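Local coordinates for protein transcriptional regulator Tm0710 (Thermotoga maritima, PDB 2A61) that probably binds DNA as a dimer and regulates transcription, as in other winged helix-turn-helix proteins of the MarR family, at residues 33-38 against 68-73; 74-79 against 94-99; 16-21 against 106-111; 47-52 against 88-93. All blocks are in the same frame, centred on the assembly; numbering follows the deposited sequence.

Interactions 1, 2 and 4 lie together in the probable DNA-binding domain, and interaction 3 lies apart in the dimer region. Interaction 1 is a buried contact between two helices and relies on aliphatic packing and one buried amide. Interaction 2 is partly buried and mostly polar, with backbone carbonyls taking bonds from a helix start. Interaction 4 is a surface contact, where a short backbone bridge is flanked by prolines and aromatic rings. Interactions 2 and 4 both involve the two-stranded sheet, and L91 of interaction 4 packs on V68 of interaction 1. Interactions 2 and 3 share helix 95-119, but interaction 3 uses a salt bridge, a CH-pi contact and a valine methyl over a guanidinium.

Interaction 1 of 4, residues 33-38 against 68-73; sequences PAQFDI and VKRLEA
This is a buried helix-helix contact, in which Q35 and I38 of helix 33-45 meet V68, R70 and L71 of helix 61-73. The axes of the two segments approach to 10.5 Å and cross at -71°. The Q35 chain runs extended beyond CG (chi2 -175°), which carries the amide between R70 and L71. Q35 NE2 lies 3.5 Å from R70 CB and 3.7 Å from L71 CG. The amide sits over one face of the R70 guanidinium, near its rim, with the two planes 32° apart. Helix 61-73 is probably the recognition helix of the winged helix-turn-helix fold, as in other MarR proteins, and this contact sets it against helix 33-45. The polar end of Q35 is held from outside the two segments: OE1 accepts from T32 N, and NE2 makes a weak bond to L67 O. Further along, I38 CD1 touches V68 CG2 at 4.0 Å, the side chains crossing near a right angle. I38 CG2 meets L71 CD1 at 4.3 Å, and both residues pack on L77.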
loop_
_atom_site.group_PDB
_atom_site.type_symbol
_atom_site.label_atom_id
_atom_site.label_comp_id
_atom_site.label_asym_id
_atom_site.label_seq_id
_atom_site.Cartn_x
_atom_site.Cartn_y
_atom_site.Cartn_z
ATOM N N PRO A 33 -1.163 11.455 0.771
ATOM C CA PRO A 33 -1.191 9.964 0.959
ATOM C C PRO A 33 -1.864 9.450 2.264
ATOM O O PRO A 33 -2.662 8.488 2.218
ATOM C CB PRO A 33 0.293 9.583 0.909
ATOM C CG PRO A 33 0.901 10.673 -0.010
ATOM C CD PRO A 33 0.149 11.958 0.263
ATOM N N ALA A 34 -1.546 10.070 3.404
ATOM C CA ALA A 34 -2.129 9.676 4.665
ATOM C C ALA A 34 -3.611 10.015 4.708
ATOM O O ALA A 34 -4.415 9.221 5.215
ATOM C CB ALA A 34 -1.402 10.330 5.823
ATOM N N GLN A 35 -3.986 11.172 4.160
ATOM C CA GLN A 35 -5.401 11.506 4.045
ATOM C C GLN A 35 -6.158 10.508 3.169
ATOM O O GLN A 35 -7.287 10.146 3.486
ATOM C CB GLN A 35 -5.594 12.890 3.481
ATOM C CG GLN A 35 -5.295 14.075 4.449
ATOM C CD GLN A 35 -5.664 15.405 3.775
ATOM O OE1 GLN A 35 -5.200 15.678 2.670
ATOM N NE2 GLN A 35 -6.519 16.227 4.434
ATOM N N PHE A 36 -5.573 10.128 2.041
ATOM C CA PHE A 36 -6.209 9.146 1.172
ATOM C C PHE A 36 -6.357 7.762 1.832
ATOM O O PHE A 36 -7.367 7.086 1.654
ATOM C CB PHE A 36 -5.409 8.994 -0.140
ATOM C CG PHE A 36 -5.996 8.000 -1.085
ATOM C CD1 PHE A 36 -7.232 8.236 -1.678
ATOM C CD2 PHE A 36 -5.316 6.833 -1.401
ATOM C CE1 PHE A 36 -7.783 7.293 -2.560
ATOM C CE2 PHE A 36 -5.872 5.904 -2.278
ATOM C CZ PHE A 36 -7.099 6.152 -2.842
ATOM N N ASP A 37 -5.339 7.357 2.584
ATOM C CA ASP A 37 -5.388 6.098 3.339
ATOM C C ASP A 37 -6.573 6.064 4.343
ATOM O O ASP A 37 -7.209 5.014 4.513
ATOM C CB ASP A 37 -4.086 5.872 4.091
ATOM C CG ASP A 37 -2.922 5.454 3.189
ATOM O OD1 ASP A 37 -3.116 4.824 2.109
ATOM O OD2 ASP A 37 -1.784 5.800 3.588
ATOM N N ILE A 38 -6.840 7.192 5.011
ATOM C CA ILE A 38 -8.056 7.327 5.836
ATOM C C ILE A 38 -9.320 7.195 4.985
ATOM O O ILE A 38 -10.246 6.457 5.347
ATOM C CB ILE A 38 -8.114 8.679 6.572
ATOM C CG1 ILE A 38 -6.980 8.758 7.615
ATOM C CG2 ILE A 38 -9.500 8.932 7.128
ATOM C CD1 ILE A 38 -6.793 10.145 8.146
ATOM N N VAL A 68 -7.980 14.568 9.541
ATOM C CA VAL A 68 -9.448 14.426 9.482
ATOM C C VAL A 68 -10.128 15.812 9.431
ATOM O O VAL A 68 -11.070 16.020 8.687
ATOM C CB VAL A 68 -9.923 13.589 10.674
ATOM C CG1 VAL A 68 -11.435 13.704 10.875
ATOM C CG2 VAL A 68 -9.471 12.075 10.472
ATOM N N LYS A 69 -9.636 16.738 10.233
ATOM C CA LYS A 69 -10.201 18.119 10.289
ATOM C C LYS A 69 -10.238 18.795 8.918
ATOM O O LYS A 69 -11.205 19.472 8.574
ATOM C CB LYS A 69 -9.346 18.945 11.251
ATOM C CG LYS A 69 -9.640 20.422 11.341
ATOM C CD LYS A 69 -8.761 21.087 12.410
ATOM C CE LYS A 69 -7.252 21.054 12.042
ATOM N NZ LYS A 69 -6.382 21.599 13.117
ATOM N N ARG A 70 -9.172 18.601 8.137
ATOM C CA ARG A 70 -9.104 19.137 6.761
ATOM C C ARG A 70 -10.062 18.390 5.839
ATOM O O ARG A 70 -10.725 18.984 5.022
ATOM C CB ARG A 70 -7.723 18.949 6.192
ATOM C CG ARG A 70 -6.739 20.070 6.437
ATOM C CD ARG A 70 -5.509 19.730 5.503
ATOM N NE ARG A 70 -4.600 18.947 6.303
ATOM C CZ ARG A 70 -3.588 18.229 5.858
ATOM N NH1 ARG A 70 -3.324 18.133 4.565
ATOM N NH2 ARG A 70 -2.846 17.618 6.745
ATOM N N LEU A 71 -10.125 17.068 5.971
ATOM C CA LEU A 71 -11.067 16.290 5.155
ATOM C C LEU A 71 -12.524 16.650 5.439
ATOM O O LEU A 71 -13.354 16.608 4.536
ATOM C CB LEU A 71 -10.831 14.773 5.340
ATOM C CG LEU A 71 -9.553 14.195 4.715
ATOM C CD1 LEU A 71 -9.328 12.731 5.159
ATOM C CD2 LEU A 71 -9.581 14.261 3.162
ATOM N N GLU A 72 -12.848 16.888 6.708
ATOM C CA GLU A 72 -14.200 17.327 7.130
ATOM C C GLU A 72 -14.487 18.746 6.609
ATOM O O GLU A 72 -15.524 18.985 5.986
ATOM C CB GLU A 72 -14.298 17.306 8.667
ATOM C CG GLU A 72 -14.440 15.883 9.249
ATOM C CD GLU A 72 -14.826 15.913 10.716
ATOM O OE1 GLU A 72 -13.945 16.231 11.553
ATOM O OE2 GLU A 72 -16.035 15.668 11.024
ATOM N N ALA A 73 -13.542 19.663 6.810
ATOM C CA ALA A 73 -13.752 21.058 6.329
ATOM C C ALA A 73 -13.923 21.100 4.809
ATOM O O ALA A 73 -14.735 21.888 4.293
ATOM C CB ALA A 73 -12.561 21.986 6.763
HETATM O O HOH W 1 -3.957 18.816 2.344
#

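Interaction 2 of 4, residues 74-79 against 94-99; sequences DGYLTR and TRKGEE
T94 and G75 make the tight centre of this contact. T94 OG1 donates to G75 O at 2.6 Å, and T94 N donates to Y76 O at 3.2 Å from above the carbonyl plane. T94 is the N-cap of helix 95-119. Its OG1 lies between its own backbone N and carbonyl carbon (chi1 59°), where it also accepts from G97 N at 3.1 Å. Y76 O comes within 3.5 Å of G97 CA in a CA-H...O contact. The looser, solvent side belongs to K96. Its fully extended chain runs past the Y76 ring, with K96 CE 3.6 Å from Y76 OH. At its tip K96 NZ donates to D74 O at 2.7 Å and makes an off-centre cation-pi contact, 4.6 Å from the centroid of the Y76 ring. G75 closes helix 61-73 with a Schellman motif. The contact therefore joins the end of that helix and the first wing strand, 77-82, to the start of helix 95-119, while Y76 and L77 pack on L39 of helix 33-45.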
loop_
_atom_site.group_PDB
_atom_site.type_symbol
_atom_site.label_atom_id
_atom_site.label_comp_id
_atom_site.label_asym_id
_atom_site.label_seq_id
_atom_site.Cartn_x
_atom_site.Cartn_y
_atom_site.Cartn_z
ATOM N N ASP A 74 -13.155 20.271 4.088
ATOM C CA ASP A 74 -13.243 20.237 2.610
ATOM C C ASP A 74 -14.342 19.341 2.014
ATOM O O ASP A 74 -14.476 19.260 0.798
ATOM C CB ASP A 74 -11.867 19.934 1.973
ATOM C CG ASP A 74 -10.775 20.971 2.355
ATOM O OD1 ASP A 74 -11.098 22.161 2.591
ATOM O OD2 ASP A 74 -9.593 20.586 2.426
ATOM N N GLY A 75 -15.139 18.695 2.870
ATOM C CA GLY A 75 -16.323 17.942 2.446
ATOM C C GLY A 75 -16.085 16.501 2.033
ATOM O O GLY A 75 -16.937 15.929 1.351
ATOM N N TYR A 76 -14.927 15.927 2.386
ATOM C CA TYR A 76 -14.614 14.496 2.047
ATOM C C TYR A 76 -15.048 13.457 3.098
ATOM O O TYR A 76 -15.361 12.284 2.768
ATOM C CB TYR A 76 -13.105 14.343 1.752
ATOM C CG TYR A 76 -12.656 15.186 0.590
ATOM C CD1 TYR A 76 -13.027 14.849 -0.712
ATOM C CD2 TYR A 76 -11.890 16.349 0.785
ATOM C CE1 TYR A 76 -12.644 15.617 -1.785
ATOM C CE2 TYR A 76 -11.501 17.141 -0.315
ATOM C CZ TYR A 76 -11.883 16.754 -1.584
ATOM O OH TYR A 76 -11.556 17.491 -2.692
ATOM N N LEU A 77 -15.091 13.920 4.346
ATOM C CA LEU A 77 -15.537 13.165 5.495
ATOM C C LEU A 77 -16.615 13.945 6.249
ATOM O O LEU A 77 -16.682 15.163 6.184
ATOM C CB LEU A 77 -14.377 12.941 6.481
ATOM C CG LEU A 77 -13.352 11.890 6.041
ATOM C CD1 LEU A 77 -12.357 11.619 7.140
ATOM C CD2 LEU A 77 -14.041 10.613 5.684
ATOM N N THR A 78 -17.423 13.222 6.990
ATOM C CA THR A 78 -18.293 13.823 8.003
ATOM C C THR A 78 -18.212 12.939 9.235
ATOM O O THR A 78 -17.293 12.088 9.333
ATOM C CB THR A 78 -19.724 14.142 7.454
ATOM O OG1 THR A 78 -20.441 14.918 8.410
ATOM C CG2 THR A 78 -20.537 12.883 7.083
ATOM N N ARG A 79 -19.155 13.111 10.157
ATOM C CA ARG A 79 -19.085 12.571 11.498
ATOM C C ARG A 79 -20.502 12.078 11.867
ATOM O O ARG A 79 -21.492 12.648 11.422
ATOM C CB ARG A 79 -18.779 13.770 12.376
ATOM C CG ARG A 79 -18.218 13.515 13.696
ATOM C CD ARG A 79 -17.820 14.880 14.203
ATOM N NE ARG A 79 -16.434 15.177 13.871
ATOM C CZ ARG A 79 -15.510 15.469 14.777
ATOM N NH1 ARG A 79 -15.831 15.537 16.058
ATOM N NH2 ARG A 79 -14.263 15.670 14.402
ATOM N N THR A 94 -18.317 10.968 2.692
ATOM C CA THR A 94 -19.374 11.651 1.955
ATOM C C THR A 94 -19.350 11.197 0.487
ATOM O O THR A 94 -18.440 10.494 0.072
ATOM C CB THR A 94 -19.166 13.196 1.966
ATOM O OG1 THR A 94 -17.913 13.504 1.376
ATOM C CG2 THR A 94 -19.159 13.761 3.377
ATOM N N ARG A 95 -20.341 11.641 -0.292
ATOM C CA ARG A 95 -20.350 11.420 -1.715
ATOM C C ARG A 95 -19.101 11.945 -2.380
ATOM O O ARG A 95 -18.525 11.292 -3.271
ATOM C CB ARG A 95 -21.509 12.180 -2.345
ATOM C CG ARG A 95 -22.336 11.399 -3.324
ATOM C CD ARG A 95 -21.628 10.910 -4.579
ATOM N NE ARG A 95 -21.331 9.480 -4.458
ATOM C CZ ARG A 95 -20.823 8.699 -5.417
ATOM N NH1 ARG A 95 -20.547 9.171 -6.653
ATOM N NH2 ARG A 95 -20.583 7.422 -5.119
ATOM N N LYS A 96 -18.715 13.160 -1.991
ATOM C CA LYS A 96 -17.531 13.786 -2.522
ATOM C C LYS A 96 -16.279 12.969 -2.216
ATOM O O LYS A 96 -15.391 12.858 -3.060
ATOM C CB LYS A 96 -17.388 15.176 -1.953
ATOM C CG LYS A 96 -16.279 15.980 -2.611
ATOM C CD LYS A 96 -16.239 17.376 -2.032
ATOM C CE LYS A 96 -15.118 18.224 -2.655
ATOM N NZ LYS A 96 -15.037 19.454 -1.852
ATOM N N GLY A 97 -16.204 12.436 -0.997
ATOM C CA GLY A 97 -15.117 11.513 -0.608
ATOM C C GLY A 97 -15.114 10.255 -1.476
ATOM O O GLY A 97 -14.046 9.803 -1.891
ATOM N N GLU A 98 -16.305 9.713 -1.782
ATOM C CA GLU A 98 -16.411 8.527 -2.633
ATOM C C GLU A 98 -15.891 8.792 -4.030
ATOM O O GLU A 98 -15.216 7.936 -4.592
ATOM C CB GLU A 98 -17.851 8.024 -2.723
ATOM C CG GLU A 98 -18.332 7.371 -1.441
ATOM C CD GLU A 98 -19.741 6.781 -1.583
ATOM O OE1 GLU A 98 -20.629 7.481 -2.085
ATOM O OE2 GLU A 98 -19.923 5.627 -1.176
ATOM N N GLU A 99 -16.202 9.969 -4.570
ATOM C CA GLU A 99 -15.799 10.324 -5.935
ATOM C C GLU A 99 -14.280 10.284 -6.076
ATOM O O GLU A 99 -13.777 10.012 -7.134
ATOM C CB GLU A 99 -16.327 11.717 -6.337
ATOM C CG GLU A 99 -17.822 11.723 -6.628
ATOM C CD GLU A 99 -18.478 13.104 -6.564
ATOM O OE1 GLU A 99 -17.803 14.123 -6.255
ATOM O OE2 GLU A 99 -19.703 13.159 -6.845
#

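Interaction 3 of 4, residues 16-21 against 106-111; sequences FMVKVE and ERRENF
E21 of helix 5-23 lies across F111 and R107 of helix 95-119. E21 CB comes first, 3.8 Å from F111 CD2. E21 CG then sits over one face of the phenyl ring, 3.8 Å from the centroid of F111, in a CH-pi contact offset toward the rim. The chain bends here (chi2 70°), and E21 CD stays over the same face, 4.0 Å from F111 CD1. The carboxylate plane is tilted only 22° from the ring plane. At the tip, E21 OE2 accepts from R107 NH1 at 3.2 Å in a salt bridge. The oxygen lies in the guanidinium plane, but the nitrogen comes from above the carboxylate plane. E21 OE1 pairs with K24, so the buried acid has two cationic partners that would favour its charged form. The two helices cross at 130° in the region where the N- and C-terminal helices of MarR proteins form the dimer. M138 of the second subunit packs on both M17 and F111. On the other flank, V18 CG2 lies over the centre of the R108 guanidinium, 3.6 Å from R108 CZ. The R108 chain bends at chi3 to turn this face to the valine. A water joins R108 NH1, at 3.0 Å from its oxygen, to K19 O. R108 NE forms a salt bridge to E8 of the second subunit.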
loop_
_atom_site.group_PDB
_atom_site.type_symbol
_atom_site.label_atom_id
_atom_site.label_comp_id
_atom_site.label_asym_id
_atom_site.label_seq_id
_atom_site.Cartn_x
_atom_site.Cartn_y
_atom_site.Cartn_z
ATOM N N PHE A 16 3.144 -1.818 -7.135
ATOM C CA PHE A 16 3.708 -0.473 -6.994
ATOM C C PHE A 16 3.282 0.424 -8.149
ATOM O O PHE A 16 2.804 1.525 -7.908
ATOM C CB PHE A 16 5.254 -0.524 -6.806
ATOM C CG PHE A 16 5.922 0.843 -6.747
ATOM C CD1 PHE A 16 6.014 1.538 -5.541
ATOM C CD2 PHE A 16 6.438 1.435 -7.899
ATOM C CE1 PHE A 16 6.628 2.799 -5.481
ATOM C CE2 PHE A 16 7.052 2.696 -7.851
ATOM C CZ PHE A 16 7.127 3.378 -6.638
ATOM N N MET A 17 3.433 -0.042 -9.397
ATOM C CA MET A 17 3.112 0.788 -10.567
ATOM C C MET A 17 1.636 1.146 -10.643
ATOM O O MET A 17 1.285 2.294 -10.952
ATOM C CB MET A 17 3.564 0.146 -11.901
ATOM C CG MET A 17 5.102 0.208 -12.069
ATOM S SD MET A 17 5.653 -0.351 -13.688
ATOM C CE MET A 17 5.542 -2.134 -13.421
ATOM N N VAL A 18 0.767 0.174 -10.383
ATOM C CA VAL A 18 -0.637 0.501 -10.441
ATOM C C VAL A 18 -1.028 1.402 -9.265
ATOM O O VAL A 18 -1.883 2.248 -9.432
ATOM C CB VAL A 18 -1.540 -0.714 -10.597
ATOM C CG1 VAL A 18 -1.446 -1.579 -9.410
ATOM C CG2 VAL A 18 -2.990 -0.236 -10.893
ATOM N N LYS A 19 -0.432 1.175 -8.091
ATOM C CA LYS A 19 -0.705 2.034 -6.908
ATOM C C LYS A 19 -0.334 3.496 -7.217
ATOM O O LYS A 19 -1.143 4.406 -7.011
ATOM C CB LYS A 19 0.074 1.529 -5.678
ATOM C CG LYS A 19 -0.105 2.365 -4.369
ATOM C CD LYS A 19 0.982 1.975 -3.363
ATOM C CE LYS A 19 0.838 2.736 -2.005
ATOM N NZ LYS A 19 -0.373 2.207 -1.336
ATOM N N VAL A 20 0.883 3.701 -7.730
ATOM C CA VAL A 20 1.392 5.022 -8.043
ATOM C C VAL A 20 0.574 5.685 -9.131
ATOM O O VAL A 20 0.176 6.854 -9.005
ATOM C CB VAL A 20 2.898 4.960 -8.398
ATOM C CG1 VAL A 20 3.427 6.328 -8.890
ATOM C CG2 VAL A 20 3.681 4.460 -7.194
ATOM N N GLU A 21 0.264 4.933 -10.171
ATOM C CA GLU A 21 -0.523 5.469 -11.268
ATOM C C GLU A 21 -1.912 5.996 -10.847
ATOM O O GLU A 21 -2.300 7.092 -11.213
ATOM C CB GLU A 21 -0.656 4.427 -12.370
ATOM C CG GLU A 21 -1.398 4.969 -13.610
ATOM C CD GLU A 21 -0.598 6.021 -14.433
ATOM O OE1 GLU A 21 0.654 6.040 -14.424
ATOM O OE2 GLU A 21 -1.257 6.843 -15.103
ATOM N N GLU A 106 -10.895 4.512 -11.484
ATOM C CA GLU A 106 -11.015 4.864 -12.885
ATOM C C GLU A 106 -9.634 5.022 -13.544
ATOM O O GLU A 106 -9.439 4.485 -14.600
ATOM C CB GLU A 106 -11.839 6.144 -13.071
ATOM C CG GLU A 106 -11.871 6.675 -14.477
ATOM C CD GLU A 106 -12.678 7.964 -14.606
ATOM O OE1 GLU A 106 -12.070 9.070 -14.574
ATOM O OE2 GLU A 106 -13.923 7.847 -14.716
ATOM N N ARG A 107 -8.711 5.744 -12.914
ATOM C CA ARG A 107 -7.354 5.946 -13.469
ATOM C C ARG A 107 -6.610 4.605 -13.583
ATOM O O ARG A 107 -5.924 4.333 -14.586
ATOM C CB ARG A 107 -6.553 6.933 -12.610
ATOM C CG ARG A 107 -5.049 7.054 -12.969
ATOM C CD ARG A 107 -4.880 7.716 -14.276
ATOM N NE ARG A 107 -4.987 9.139 -14.029
ATOM C CZ ARG A 107 -3.959 9.973 -13.962
ATOM N NH1 ARG A 107 -2.723 9.534 -14.157
ATOM N NH2 ARG A 107 -4.193 11.257 -13.722
ATOM N N ARG A 108 -6.745 3.777 -12.548
ATOM C CA ARG A 108 -6.198 2.410 -12.587
ATOM C C ARG A 108 -6.782 1.548 -13.718
ATOM O O ARG A 108 -6.042 0.817 -14.402
ATOM C CB ARG A 108 -6.429 1.723 -11.235
ATOM C CG ARG A 108 -5.579 2.303 -10.087
ATOM C CD ARG A 108 -6.085 1.836 -8.730
ATOM N NE ARG A 108 -5.885 0.398 -8.539
ATOM C CZ ARG A 108 -4.912 -0.159 -7.806
ATOM N NH1 ARG A 108 -4.026 0.591 -7.150
ATOM N NH2 ARG A 108 -4.830 -1.487 -7.714
ATOM N N GLU A 109 -8.113 1.592 -13.881
ATOM C CA GLU A 109 -8.788 0.882 -14.988
ATOM C C GLU A 109 -8.244 1.343 -16.358
ATOM O O GLU A 109 -7.982 0.508 -17.252
ATOM C CB GLU A 109 -10.329 1.086 -14.905
ATOM C CG GLU A 109 -10.993 0.315 -13.711
ATOM C CD GLU A 109 -12.493 0.617 -13.540
ATOM O OE1 GLU A 109 -13.004 1.561 -14.161
ATOM O OE2 GLU A 109 -13.152 -0.074 -12.757
ATOM N N ASN A 110 -8.079 2.654 -16.518
ATOM C CA ASN A 110 -7.559 3.213 -17.779
ATOM C C ASN A 110 -6.110 2.795 -18.027
ATOM O O ASN A 110 -5.738 2.429 -19.139
ATOM C CB ASN A 110 -7.712 4.755 -17.836
ATOM C CG ASN A 110 -9.180 5.216 -17.760
ATOM O OD1 ASN A 110 -10.118 4.437 -17.981
ATOM N ND2 ASN A 110 -9.374 6.480 -17.419
ATOM N N PHE A 111 -5.315 2.799 -16.965
ATOM C CA PHE A 111 -3.929 2.312 -17.019
ATOM C C PHE A 111 -3.916 0.826 -17.479
ATOM O O PHE A 111 -3.210 0.454 -18.405
ATOM C CB PHE A 111 -3.323 2.474 -15.632
ATOM C CG PHE A 111 -1.863 2.101 -15.534
ATOM C CD1 PHE A 111 -0.942 2.550 -16.475
ATOM C CD2 PHE A 111 -1.407 1.361 -14.452
ATOM C CE1 PHE A 111 0.367 2.215 -16.370
ATOM C CE2 PHE A 111 -0.054 1.017 -14.350
ATOM C CZ PHE A 111 0.817 1.449 -15.301
HETATM O O HOH W 2 -3.820 3.510 -6.540
#

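Interaction 4 of 4, residues 47-52 against 88-93; sequences PKRPGE and AYFLVI
R49 and F90 lie against each other at the surface, with the guanidinium and ring planes 45° apart. F90 CZ sits over the centre of one guanidinium face, 3.6 Å from R49 CZ. The R49 chain is extended from CG to NE (chi2 180°) and crosses the ring at a slant, with R49 CG 3.6 Å from F90 CE1. A88 CB lies at the edge of the guanidinium, close to its plane. R49 NH1 forms a salt bridge to D82, and a water links it to Y89 O. Beside them, K48 and L91 form a single antiparallel bridge, a hydrogen-bonded pair. L91 N donates to K48 O at 2.8 Å, and K48 N donates back to L91 O at 3.1 Å, in the carbonyl plane. Strand 88-93 is the second strand of the wing in this winged helix-turn-helix fold, and the bridge adds the link before helix 50-57 to the edge of that hairpin. P50 starts this helix and lies over a face of Y89, with P50 CG 3.5 Å from Y89 CZ. Y89 also has a cation-pi contact with R79. L91 CD1 approaches the same proline carbon, P50 CG, at 4.1 Å. At the other end, P47 CB touches V92 CG1 at 3.7 Å and F90 CB at 3.9 Å. R49 is the N-cap of helix 50-57, and its backbone N donates to E52 OE1.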
loop_
_atom_site.group_PDB
_atom_site.type_symbol
_atom_site.label_atom_id
_atom_site.label_comp_id
_atom_site.label_asym_id
_atom_site.label_seq_id
_atom_site.Cartn_x
_atom_site.Cartn_y
_atom_site.Cartn_z
ATOM N N PRO A 47 -17.484 3.184 8.683
ATOM C CA PRO A 47 -17.254 4.151 9.768
ATOM C C PRO A 47 -16.097 3.724 10.652
ATOM O O PRO A 47 -15.974 2.534 11.012
ATOM C CB PRO A 47 -18.561 4.134 10.565
ATOM C CG PRO A 47 -19.591 3.626 9.597
ATOM C CD PRO A 47 -18.896 2.753 8.596
ATOM N N LYS A 48 -15.227 4.676 10.977
ATOM C CA LYS A 48 -14.069 4.384 11.770
ATOM C C LYS A 48 -13.996 5.373 12.927
ATOM O O LYS A 48 -14.232 6.592 12.753
ATOM C CB LYS A 48 -12.777 4.448 10.932
ATOM C CG LYS A 48 -12.645 3.448 9.848
ATOM C CD LYS A 48 -12.505 2.022 10.475
ATOM C CE LYS A 48 -12.291 0.948 9.423
ATOM N NZ LYS A 48 -12.096 -0.416 10.055
ATOM N N ARG A 49 -13.630 4.850 14.106
ATOM C CA ARG A 49 -13.367 5.726 15.267
ATOM C C ARG A 49 -12.007 6.394 15.052
ATOM O O ARG A 49 -11.154 5.840 14.349
ATOM C CB ARG A 49 -13.315 4.894 16.573
ATOM C CG ARG A 49 -14.549 3.975 16.777
ATOM C CD ARG A 49 -14.428 3.179 18.071
ATOM N NE ARG A 49 -15.654 2.394 18.358
ATOM C CZ ARG A 49 -16.690 2.865 19.051
ATOM N NH1 ARG A 49 -16.697 4.118 19.481
ATOM N NH2 ARG A 49 -17.752 2.090 19.300
ATOM N N PRO A 50 -11.786 7.568 15.679
ATOM C CA PRO A 50 -10.505 8.247 15.534
ATOM C C PRO A 50 -9.328 7.408 16.019
ATOM O O PRO A 50 -8.299 7.430 15.395
ATOM C CB PRO A 50 -10.671 9.509 16.398
ATOM C CG PRO A 50 -12.104 9.717 16.495
ATOM C CD PRO A 50 -12.740 8.358 16.494
ATOM N N GLY A 51 -9.487 6.662 17.122
ATOM C CA GLY A 51 -8.494 5.687 17.570
ATOM C C GLY A 51 -8.139 4.601 16.574
ATOM O O GLY A 51 -6.986 4.231 16.495
ATOM N N GLU A 52 -9.126 4.071 15.838
ATOM C CA GLU A 52 -8.891 3.063 14.787
ATOM C C GLU A 52 -8.074 3.621 13.601
ATOM O O GLU A 52 -7.221 2.937 13.012
ATOM C CB GLU A 52 -10.233 2.530 14.274
ATOM C CG GLU A 52 -11.006 1.707 15.366
ATOM C CD GLU A 52 -12.438 1.291 14.981
ATOM O OE1 GLU A 52 -13.039 1.924 14.104
ATOM O OE2 GLU A 52 -13.001 0.349 15.623
ATOM N N ALA A 88 -18.338 9.438 22.255
ATOM C CA ALA A 88 -17.573 8.891 21.142
ATOM C C ALA A 88 -18.251 9.217 19.820
ATOM O O ALA A 88 -19.436 9.507 19.800
ATOM C CB ALA A 88 -17.450 7.355 21.332
ATOM N N TYR A 89 -17.508 9.161 18.707
ATOM C CA TYR A 89 -18.069 9.410 17.378
ATOM C C TYR A 89 -17.334 8.590 16.310
ATOM O O TYR A 89 -16.257 8.066 16.566
ATOM C CB TYR A 89 -18.018 10.918 17.019
ATOM C CG TYR A 89 -16.628 11.480 16.869
ATOM C CD1 TYR A 89 -15.997 11.530 15.624
ATOM C CD2 TYR A 89 -15.939 11.986 17.975
ATOM C CE1 TYR A 89 -14.717 12.070 15.494
ATOM C CE2 TYR A 89 -14.686 12.529 17.853
ATOM C CZ TYR A 89 -14.068 12.569 16.613
ATOM O OH TYR A 89 -12.797 13.121 16.522
ATOM N N PHE A 90 -17.906 8.511 15.117
ATOM C CA PHE A 90 -17.301 7.800 13.991
ATOM C C PHE A 90 -17.114 8.797 12.874
ATOM O O PHE A 90 -17.918 9.729 12.728
ATOM C CB PHE A 90 -18.192 6.658 13.449
ATOM C CG PHE A 90 -18.339 5.465 14.396
ATOM C CD1 PHE A 90 -17.507 4.351 14.281
ATOM C CD2 PHE A 90 -19.337 5.463 15.371
ATOM C CE1 PHE A 90 -17.671 3.233 15.150
ATOM C CE2 PHE A 90 -19.497 4.360 16.229
ATOM C CZ PHE A 90 -18.662 3.263 16.101
ATOM N N LEU A 91 -16.044 8.607 12.098
ATOM C CA LEU A 91 -15.879 9.320 10.832
ATOM C C LEU A 91 -16.462 8.508 9.702
ATOM O O LEU A 91 -16.198 7.295 9.594
ATOM C CB LEU A 91 -14.388 9.665 10.581
ATOM C CG LEU A 91 -14.042 10.586 11.784
ATOM C CD1 LEU A 91 -12.723 10.309 12.467
ATOM C CD2 LEU A 91 -14.332 12.052 11.496
ATOM N N VAL A 92 -17.270 9.160 8.883
ATOM C CA VAL A 92 -17.913 8.503 7.748
ATOM C C VAL A 92 -17.610 9.278 6.464
ATOM O O VAL A 92 -17.327 10.450 6.501
ATOM C CB VAL A 92 -19.442 8.324 7.930
ATOM C CG1 VAL A 92 -19.750 7.308 9.087
ATOM C CG2 VAL A 92 -20.112 9.598 8.285
ATOM N N ILE A 93 -17.702 8.608 5.321
ATOM C CA ILE A 93 -17.322 9.235 4.058
ATOM C C ILE A 93 -18.549 9.910 3.447
ATOM O O ILE A 93 -19.686 9.467 3.653
ATOM C CB ILE A 93 -16.699 8.175 3.091
ATOM C CG1 ILE A 93 -15.912 8.804 1.931
ATOM C CG2 ILE A 93 -17.772 7.164 2.593
ATOM C CD1 ILE A 93 -14.913 7.838 1.215
HETATM O O HOH W 3 -15.122 6.567 18.681
#